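Local structure of Endonuclease/exonuclease/phosphatase (Beutenbergia cavernae DSM 12333, 4RUW) at residues 270-283 with 308-322. The protein belongs to the endonuclease/exonuclease/phosphatase family, with a DNase I-like alpha/beta-sandwich domain followed by an Ig-like domain, and carries a bound zinc ion. Residues are numbered along the deposited sequence; the frame is centred on the assembly and turned at random.
Sequences VNDPGAGPTMTASY and AGHVSLVDRFASDHL
Thr280 grips the carbonyls of Ser319 and Asp320: its backbone N donates to Asp320 O (2.9 Å), and its OG1 donates a hydrogen bond to Ser319 O at 2.8 Å. The torsion that sets OG1 beside the backbone N (chi1 -58°) lets both donors face the same turn of chain, while CG2 swings toward Arg316 O and the Phe317 ring. Two residues earlier, Thr278 O accepts from Leu322 N (2.8 Å); this bond and Thr280 N to Asp320 O flank the single bridge between Met279 and His321. Met279, a selenomethionine, bends at chi2 and chi3 and lays SE over a face of the His321 imidazole, 3.6 Å from its centroid. Asp296 holds that ring from elsewhere, bonding both His321 ND1 and Thr278 OG1. Toward Val311, Leu322 CD1 and Val311 CG2 pack against Tyr283, and Leu313 CD2 lies over one ring face, 4.2 Å from the centroid.

The other end is looser. Asn271 ND2 donates to Gly309 O (2.9 Å) from well above the carbonyl plane, and a water links Asn271 OD1 to Gly309 N. Water also joins Ala281 N to Asp320 O, but there it supplements three direct bonds. Between the ends, Pro277 O is buried against Leu322 CD1 without a polar partner. Loop 270-283 is thus fastened to edge strand 304-311 at Gly309 and to the following loop at 319-322, every direct bond ending on a backbone carbonyl.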
ATOM      1  N   VAL A 270       7.811  -4.898  -8.729  1.00 11.77           N
ATOM      2  CA  VAL A 270       8.202  -6.241  -9.147  1.00 11.77           C
ATOM      3  C   VAL A 270       7.200  -6.941 -10.055  1.00 11.77           C
ATOM      4  O   VAL A 270       7.549  -7.932 -10.691  1.00 13.31           O
ATOM      5  CB  VAL A 270       8.508  -7.173  -7.943  1.00 12.96           C
ATOM      6  CG1 VAL A 270       9.815  -6.784  -7.269  1.00 15.86           C
ATOM      7  CG2 VAL A 270       7.342  -7.217  -6.961  1.00 13.50           C
ATOM      8  N   ASN A 271       5.962  -6.452 -10.113  1.00 11.61           N
ATOM      9  CA  ASN A 271       4.888  -7.110 -10.861  1.00 11.77           C
ATOM     10  C   ASN A 271       4.120  -6.084 -11.676  1.00 11.64           C
ATOM     11  O   ASN A 271       4.149  -4.893 -11.372  1.00 12.59           O
ATOM     12  CB  ASN A 271       3.882  -7.764  -9.908  1.00 12.43           C
ATOM     13  CG  ASN A 271       4.469  -8.916  -9.104  1.00 12.74           C
ATOM     14  OD1 ASN A 271       5.296  -9.681  -9.589  1.00 14.31           O
ATOM     15  ND2 ASN A 271       4.012  -9.059  -7.865  1.00 13.01           N
ATOM     16  N   ASP A 272       3.402  -6.537 -12.695  1.00 11.73           N
ATOM     17  CA  ASP A 272       2.413  -5.685 -13.343  1.00 12.17           C
ATOM     18  C   ASP A 272       1.242  -5.464 -12.386  1.00 11.50           C
ATOM     19  O   ASP A 272       0.631  -6.429 -11.926  1.00 11.82           O
ATOM     20  CB  ASP A 272       1.870  -6.337 -14.623  1.00 13.24           C
ATOM     21  CG  ASP A 272       2.882  -6.398 -15.736  1.00 15.99           C
ATOM     22  OD1 ASP A 272       3.700  -5.464 -15.870  1.00 15.54           O
ATOM     23  OD2 ASP A 272       2.839  -7.386 -16.500  1.00 20.58           O
ATOM     24  N   PRO A 273       0.905  -4.198 -12.103  1.00 11.30           N
ATOM     25  CA  PRO A 273      -0.311  -3.920 -11.328  1.00 11.53           C
ATOM     26  C   PRO A 273      -1.547  -4.628 -11.890  1.00 12.05           C
ATOM     27  O   PRO A 273      -2.357  -5.124 -11.105  1.00 12.41           O
ATOM     28  CB  PRO A 273      -0.434  -2.399 -11.429  1.00 12.36           C
ATOM     29  CG  PRO A 273       1.017  -1.948 -11.456  1.00 12.39           C
ATOM     30  CD  PRO A 273       1.677  -2.969 -12.363  1.00 12.17           C
ATOM     31  N   GLY A 274      -1.678  -4.701 -13.213  1.00 11.61           N
ATOM     32  CA  GLY A 274      -2.851  -5.302 -13.821  1.00 13.59           C
ATOM     33  C   GLY A 274      -2.968  -6.794 -13.580  1.00 13.33           C
ATOM     34  O   GLY A 274      -4.042  -7.368 -13.794  1.00 15.25           O
ATOM     35  N   ALA A 275      -1.882  -7.423 -13.135  1.00 13.20           N
ATOM     36  CA  ALA A 275      -1.900  -8.845 -12.795  1.00 13.59           C
ATOM     37  C   ALA A 275      -2.294  -9.070 -11.338  1.00 13.51           C
ATOM     38  O   ALA A 275      -2.450 -10.211 -10.900  1.00 15.62           O
ATOM     39  CB  ALA A 275      -0.545  -9.477 -13.069  1.00 14.65           C
ATOM     40  N   GLY A 276      -2.457  -7.988 -10.582  1.00 12.96           N
ATOM     41  CA  GLY A 276      -2.767  -8.122  -9.173  1.00 13.68           C
ATOM     42  C   GLY A 276      -3.927  -7.300  -8.641  1.00 12.39           C
ATOM     43  O   GLY A 276      -3.784  -6.645  -7.609  1.00 12.23           O
ATOM     44  N   PRO A 277      -5.097  -7.352  -9.306  1.00 12.29           N
ATOM     45  CA  PRO A 277      -6.255  -6.730  -8.660  1.00 12.48           C
ATOM     46  C   PRO A 277      -6.519  -7.463  -7.350  1.00 12.04           C
ATOM     47  O   PRO A 277      -6.161  -8.636  -7.211  1.00 13.09           O
ATOM     48  CB  PRO A 277      -7.383  -6.970  -9.667  1.00 14.24           C
ATOM     49  CG  PRO A 277      -6.984  -8.241 -10.362  1.00 15.14           C
ATOM     50  CD  PRO A 277      -5.484  -8.181 -10.464  1.00 13.87           C
ATOM     51  N   THR A 278      -7.108  -6.771  -6.383  1.00 11.49           N
ATOM     52  CA  THR A 278      -7.224  -7.318  -5.039  1.00 11.61           C
ATOM     53  C   THR A 278      -8.668  -7.526  -4.621  1.00 12.34           C
ATOM     54  O   THR A 278      -8.935  -7.951  -3.506  1.00 13.18           O
ATOM     55  CB  THR A 278      -6.438  -6.478  -4.015  1.00 12.28           C
ATOM     56  OG1 THR A 278      -6.951  -5.138  -3.996  1.00 12.30           O
ATOM     57  CG2 THR A 278      -4.960  -6.462  -4.382  1.00 12.76           C
HETATM   58  N   MSE A 279      -9.597  -7.208  -5.521  1.00 13.14           N
HETATM   59  CA  MSE A 279     -10.973  -7.639  -5.362  1.00 14.17           C
HETATM   60  C   MSE A 279     -11.062  -9.041  -5.941  1.00 13.53           C
HETATM   61  O   MSE A 279     -10.763  -9.243  -7.112  1.00 13.89           O
HETATM   62  CB  MSE A 279     -11.918  -6.717  -6.121  1.00 15.63           C
HETATM   63  CG  MSE A 279     -11.929  -5.285  -5.623  1.00 19.59           C
HETATM   64 SE   MSE A 279     -12.311  -5.186  -3.718  0.55 25.05          SE
HETATM   65  CE  MSE A 279     -14.027  -6.109  -3.695  1.00 24.42           C
ATOM     66  N   THR A 280     -11.461 -10.005  -5.118  1.00 13.10           N
ATOM     67  CA  THR A 280     -11.497 -11.402  -5.532  1.00 13.30           C
ATOM     68  C   THR A 280     -12.250 -11.600  -6.839  1.00 13.50           C
ATOM     69  O   THR A 280     -11.776 -12.292  -7.741  1.00 14.89           O
ATOM     70  CB  THR A 280     -12.130 -12.254  -4.432  1.00 14.31           C
ATOM     71  OG1 THR A 280     -11.362 -12.076  -3.240  1.00 13.83           O
ATOM     72  CG2 THR A 280     -12.156 -13.730  -4.819  1.00 15.71           C
ATOM     73  N   ALA A 281     -13.394 -10.940  -6.957  1.00 13.62           N
ATOM     74  CA  ALA A 281     -14.235 -11.089  -8.134  1.00 15.06           C
ATOM     75  C   ALA A 281     -13.603 -10.528  -9.409  1.00 14.42           C
ATOM     76  O   ALA A 281     -14.020 -10.878 -10.511  1.00 15.35           O
ATOM     77  CB  ALA A 281     -15.589 -10.449  -7.885  1.00 16.52           C
ATOM     78  N   SER A 282     -12.598  -9.666  -9.266  1.00 13.23           N
ATOM     79  CA  SER A 282     -11.931  -9.091 -10.432  1.00 13.22           C
ATOM     80  C   SER A 282     -10.781  -9.950 -10.948  1.00 13.15           C
ATOM     81  O   SER A 282     -10.330  -9.775 -12.080  1.00 14.11           O
ATOM     82  CB  SER A 282     -11.414  -7.690 -10.120  1.00 14.11           C
ATOM     83  OG  SER A 282     -12.480  -6.770 -10.003  1.00 14.64           O
ATOM     84  N   TYR A 283     -10.288 -10.866 -10.124  1.00 13.74           N
ATOM     85  CA  TYR A 283      -9.121 -11.639 -10.506  1.00 14.26           C
ATOM     86  C   TYR A 283      -9.438 -12.528 -11.699  1.00 15.20           C
ATOM     87  O   TYR A 283     -10.453 -13.215 -11.713  1.00 17.40           O
ATOM     88  CB  TYR A 283      -8.596 -12.478  -9.335  1.00 15.76           C
ATOM     89  CG  TYR A 283      -7.222 -13.032  -9.635  1.00 16.25           C
ATOM     90  CD1 TYR A 283      -6.089 -12.235  -9.493  1.00 17.22           C
ATOM     91  CD2 TYR A 283      -7.060 -14.325 -10.111  1.00 18.12           C
ATOM     92  CE1 TYR A 283      -4.832 -12.715  -9.795  1.00 18.45           C
ATOM     93  CE2 TYR A 283      -5.802 -14.816 -10.419  1.00 18.21           C
ATOM     94  CZ  TYR A 283      -4.694 -14.005 -10.250  1.00 18.80           C
ATOM     95  OH  TYR A 283      -3.443 -14.480 -10.558  1.00 20.47           O
ATOM     96  N   ALA A 308       9.950  -9.868  -4.496  1.00 12.83           N
ATOM     97  CA  ALA A 308       8.890 -10.578  -5.203  1.00 12.72           C
ATOM     98  C   ALA A 308       7.579 -10.305  -4.495  1.00 12.28           C
ATOM     99  O   ALA A 308       7.562  -9.801  -3.371  1.00 12.51           O
ATOM    100  CB  ALA A 308       9.171 -12.078  -5.216  1.00 14.18           C
ATOM    101  N   GLY A 309       6.474 -10.643  -5.137  1.00 11.59           N
ATOM    102  CA  GLY A 309       5.200 -10.585  -4.454  1.00 12.32           C
ATOM    103  C   GLY A 309       4.150 -11.346  -5.220  1.00 11.57           C
ATOM    104  O   GLY A 309       4.303 -11.574  -6.425  1.00 12.12           O
ATOM    105  N   HIS A 310       3.082 -11.740  -4.540  1.00 11.42           N
ATOM    106  CA  HIS A 310       1.979 -12.420  -5.207  1.00 11.76           C
ATOM    107  C   HIS A 310       0.684 -12.143  -4.471  1.00 11.44           C
ATOM    108  O   HIS A 310       0.698 -11.833  -3.278  1.00 12.25           O
ATOM    109  CB  HIS A 310       2.226 -13.935  -5.301  1.00 13.43           C
ATOM    110  CG  HIS A 310       2.415 -14.606  -3.972  1.00 13.43           C
ATOM    111  ND1 HIS A 310       3.635 -14.653  -3.337  1.00 15.54           N
ATOM    112  CD2 HIS A 310       1.543 -15.266  -3.174  1.00 14.42           C
ATOM    113  CE1 HIS A 310       3.511 -15.324  -2.199  1.00 15.57           C
ATOM    114  NE2 HIS A 310       2.249 -15.697  -2.074  1.00 15.08           N
ATOM    115  N   VAL A 311      -0.434 -12.256  -5.177  1.00 11.48           N
ATOM    116  CA  VAL A 311      -1.716 -12.296  -4.502  1.00 12.44           C
ATOM    117  C   VAL A 311      -1.948 -13.728  -4.034  1.00 12.92           C
ATOM    118  O   VAL A 311      -1.518 -14.691  -4.674  1.00 15.11           O
ATOM    119  CB  VAL A 311      -2.894 -11.789  -5.378  1.00 13.68           C
ATOM    120  CG1 VAL A 311      -2.788 -10.275  -5.582  1.00 15.17           C
ATOM    121  CG2 VAL A 311      -2.976 -12.540  -6.703  1.00 14.77           C
ATOM    122  N   SER A 312      -2.599 -13.880  -2.893  1.00 13.02           N
ATOM    123  CA  SER A 312      -2.798 -15.215  -2.358  1.00 13.59           C
ATOM    124  C   SER A 312      -3.945 -15.917  -3.056  1.00 13.16           C
ATOM    125  O   SER A 312      -5.080 -15.427  -3.059  1.00 13.86           O
ATOM    126  CB  SER A 312      -3.060 -15.173  -0.862  1.00 15.50           C
ATOM    127  OG  SER A 312      -3.106 -16.489  -0.351  1.00 17.19           O
ATOM    128  N   LEU A 313      -3.641 -17.073  -3.640  1.00 14.65           N
ATOM    129  CA  LEU A 313      -4.640 -17.897  -4.307  1.00 15.31           C
ATOM    130  C   LEU A 313      -4.736 -19.279  -3.646  1.00 15.87           C
ATOM    131  O   LEU A 313      -5.270 -20.222  -4.230  1.00 18.79           O
ATOM    132  CB  LEU A 313      -4.340 -18.018  -5.803  1.00 16.45           C
ATOM    133  CG  LEU A 313      -4.278 -16.689  -6.566  1.00 17.59           C
ATOM    134  CD1 LEU A 313      -3.869 -16.924  -8.012  1.00 19.45           C
ATOM    135  CD2 LEU A 313      -5.608 -15.961  -6.518  1.00 17.57           C
ATOM    136  N   VAL A 314      -4.234 -19.385  -2.420  1.00 16.61           N
ATOM    137  CA  VAL A 314      -4.376 -20.607  -1.624  1.00 17.75           C
ATOM    138  C   VAL A 314      -5.857 -20.990  -1.466  1.00 17.54           C
ATOM    139  O   VAL A 314      -6.237 -22.156  -1.610  1.00 18.54           O
ATOM    140  CB  VAL A 314      -3.702 -20.434  -0.230  1.00 18.70           C
ATOM    141  CG1 VAL A 314      -3.909 -21.662   0.635  1.00 20.43           C
ATOM    142  CG2 VAL A 314      -2.217 -20.143  -0.391  1.00 20.59           C
ATOM    143  N   ASP A 315      -6.690 -19.999  -1.175  1.00 15.40           N
ATOM    144  CA  ASP A 315      -8.124 -20.207  -0.994  1.00 15.19           C
ATOM    145  C   ASP A 315      -8.770 -18.883  -1.350  1.00 14.49           C
ATOM    146  O   ASP A 315      -9.177 -18.111  -0.474  1.00 15.21           O
ATOM    147  CB  ASP A 315      -8.420 -20.564   0.463  1.00 16.02           C
ATOM    148  CG  ASP A 315      -9.806 -21.148   0.670  1.00 16.55           C
ATOM    149  OD1 ASP A 315     -10.593 -21.259  -0.294  1.00 16.97           O
ATOM    150  OD2 ASP A 315     -10.095 -21.513   1.825  1.00 16.19           O
ATOM    151  N   ARG A 316      -8.819 -18.592  -2.647  1.00 14.27           N
ATOM    152  CA  ARG A 316      -9.162 -17.251  -3.098  1.00 14.99           C
ATOM    153  C   ARG A 316     -10.557 -16.795  -2.668  1.00 14.06           C
ATOM    154  O   ARG A 316     -10.784 -15.602  -2.482  1.00 14.91           O
ATOM    155  CB  ARG A 316      -8.986 -17.116  -4.613  1.00 15.91           C
ATOM    156  CG  ARG A 316     -10.072 -17.781  -5.434  1.00 17.64           C
ATOM    157  CD  ARG A 316      -9.685 -17.856  -6.907  1.00 19.18           C
ATOM    158  NE  ARG A 316      -8.558 -18.765  -7.097  1.00 20.53           N
ATOM    159  CZ  ARG A 316      -7.861 -18.873  -8.223  1.00 21.71           C
ATOM    160  NH1 ARG A 316      -8.160 -18.111  -9.267  1.00 23.25           N
ATOM    161  NH2 ARG A 316      -6.858 -19.735  -8.303  1.00 23.06           N
ATOM    162  N   PHE A 317     -11.483 -17.735  -2.487  1.00 13.66           N
ATOM    163  CA  PHE A 317     -12.851 -17.365  -2.135  1.00 14.32           C
ATOM    164  C   PHE A 317     -13.094 -17.247  -0.635  1.00 14.00           C
ATOM    165  O   PHE A 317     -14.231 -17.112  -0.203  1.00 15.31           O
ATOM    166  CB  PHE A 317     -13.868 -18.280  -2.822  1.00 15.95           C
ATOM    167  CG  PHE A 317     -13.819 -18.180  -4.319  1.00 16.93           C
ATOM    168  CD1 PHE A 317     -14.107 -16.975  -4.943  1.00 18.92           C
ATOM    169  CD2 PHE A 317     -13.465 -19.265  -5.103  1.00 19.11           C
ATOM    170  CE1 PHE A 317     -14.050 -16.855  -6.313  1.00 20.77           C
ATOM    171  CE2 PHE A 317     -13.408 -19.147  -6.480  1.00 21.52           C
ATOM    172  CZ  PHE A 317     -13.696 -17.939  -7.082  1.00 21.22           C
ATOM    173  N   ALA A 318     -12.018 -17.256   0.149  1.00 13.64           N
ATOM    174  CA  ALA A 318     -12.137 -17.100   1.594  1.00 13.96           C
ATOM    175  C   ALA A 318     -12.576 -15.687   2.003  1.00 13.74           C
ATOM    176  O   ALA A 318     -13.124 -15.496   3.094  1.00 14.30           O
ATOM    177  CB  ALA A 318     -10.834 -17.458   2.274  1.00 14.86           C
ATOM    178  N   SER A 319     -12.323 -14.708   1.133  1.00 13.59           N
ATOM    179  CA  SER A 319     -12.721 -13.321   1.376  1.00 13.08           C
ATOM    180  C   SER A 319     -13.070 -12.666   0.048  1.00 12.42           C
ATOM    181  O   SER A 319     -12.721 -13.185  -1.011  1.00 13.79           O
ATOM    182  CB  SER A 319     -11.589 -12.537   2.048  1.00 12.79           C
ATOM    183  OG  SER A 319     -11.922 -11.157   2.115  1.00 12.67           O
ATOM    184  N   ASP A 320     -13.760 -11.529   0.092  1.00 12.85           N
ATOM    185  CA  ASP A 320     -14.018 -10.788  -1.137  1.00 13.51           C
ATOM    186  C   ASP A 320     -12.834  -9.923  -1.592  1.00 12.28           C
ATOM    187  O   ASP A 320     -12.899  -9.298  -2.654  1.00 13.03           O
ATOM    188  CB  ASP A 320     -15.337  -9.995  -1.070  1.00 14.99           C
ATOM    189  CG  ASP A 320     -15.322  -8.883  -0.041  1.00 17.36           C
ATOM    190  OD1 ASP A 320     -14.379  -8.787   0.768  1.00 15.63           O
ATOM    191  OD2 ASP A 320     -16.289  -8.101  -0.042  1.00 22.47           O
ATOM    192  N   HIS A 321     -11.761  -9.890  -0.795  1.00 12.00           N
ATOM    193  CA  HIS A 321     -10.474  -9.352  -1.245  1.00 11.56           C
ATOM    194  C   HIS A 321      -9.461 -10.476  -1.262  1.00 11.71           C
ATOM    195  O   HIS A 321      -9.588 -11.439  -0.497  1.00 12.07           O
ATOM    196  CB  HIS A 321      -9.938  -8.278  -0.293  1.00 12.36           C
ATOM    197  CG  HIS A 321     -10.681  -6.978  -0.337  1.00 12.69           C
ATOM    198  ND1 HIS A 321     -10.080  -5.789  -0.700  1.00 13.89           N
ATOM    199  CD2 HIS A 321     -11.969  -6.676  -0.047  1.00 14.44           C
ATOM    200  CE1 HIS A 321     -10.969  -4.813  -0.640  1.00 14.89           C
ATOM    201  NE2 HIS A 321     -12.122  -5.325  -0.249  1.00 15.16           N
ATOM    202  N   LEU A 322      -8.435 -10.322  -2.093  1.00 12.14           N
ATOM    203  CA  LEU A 322      -7.283 -11.208  -2.082  1.00 12.14           C
ATOM    204  C   LEU A 322      -6.205 -10.663  -1.158  1.00 12.37           C
ATOM    205  O   LEU A 322      -5.980  -9.455  -1.093  1.00 13.22           O
ATOM    206  CB  LEU A 322      -6.689 -11.338  -3.484  1.00 12.73           C
ATOM    207  CG  LEU A 322      -7.606 -11.910  -4.564  1.00 12.94           C
ATOM    208  CD1 LEU A 322      -6.876 -11.912  -5.900  1.00 14.59           C
ATOM    209  CD2 LEU A 322      -8.104 -13.317  -4.209  1.00 13.85           C
TER
HETATM  210  O   HOH W   1       6.988 -11.228  -8.024  1.00 13.95           O
HETATM  211  O   HOH W   2     -14.686  -9.563  -4.763  1.00 15.28           O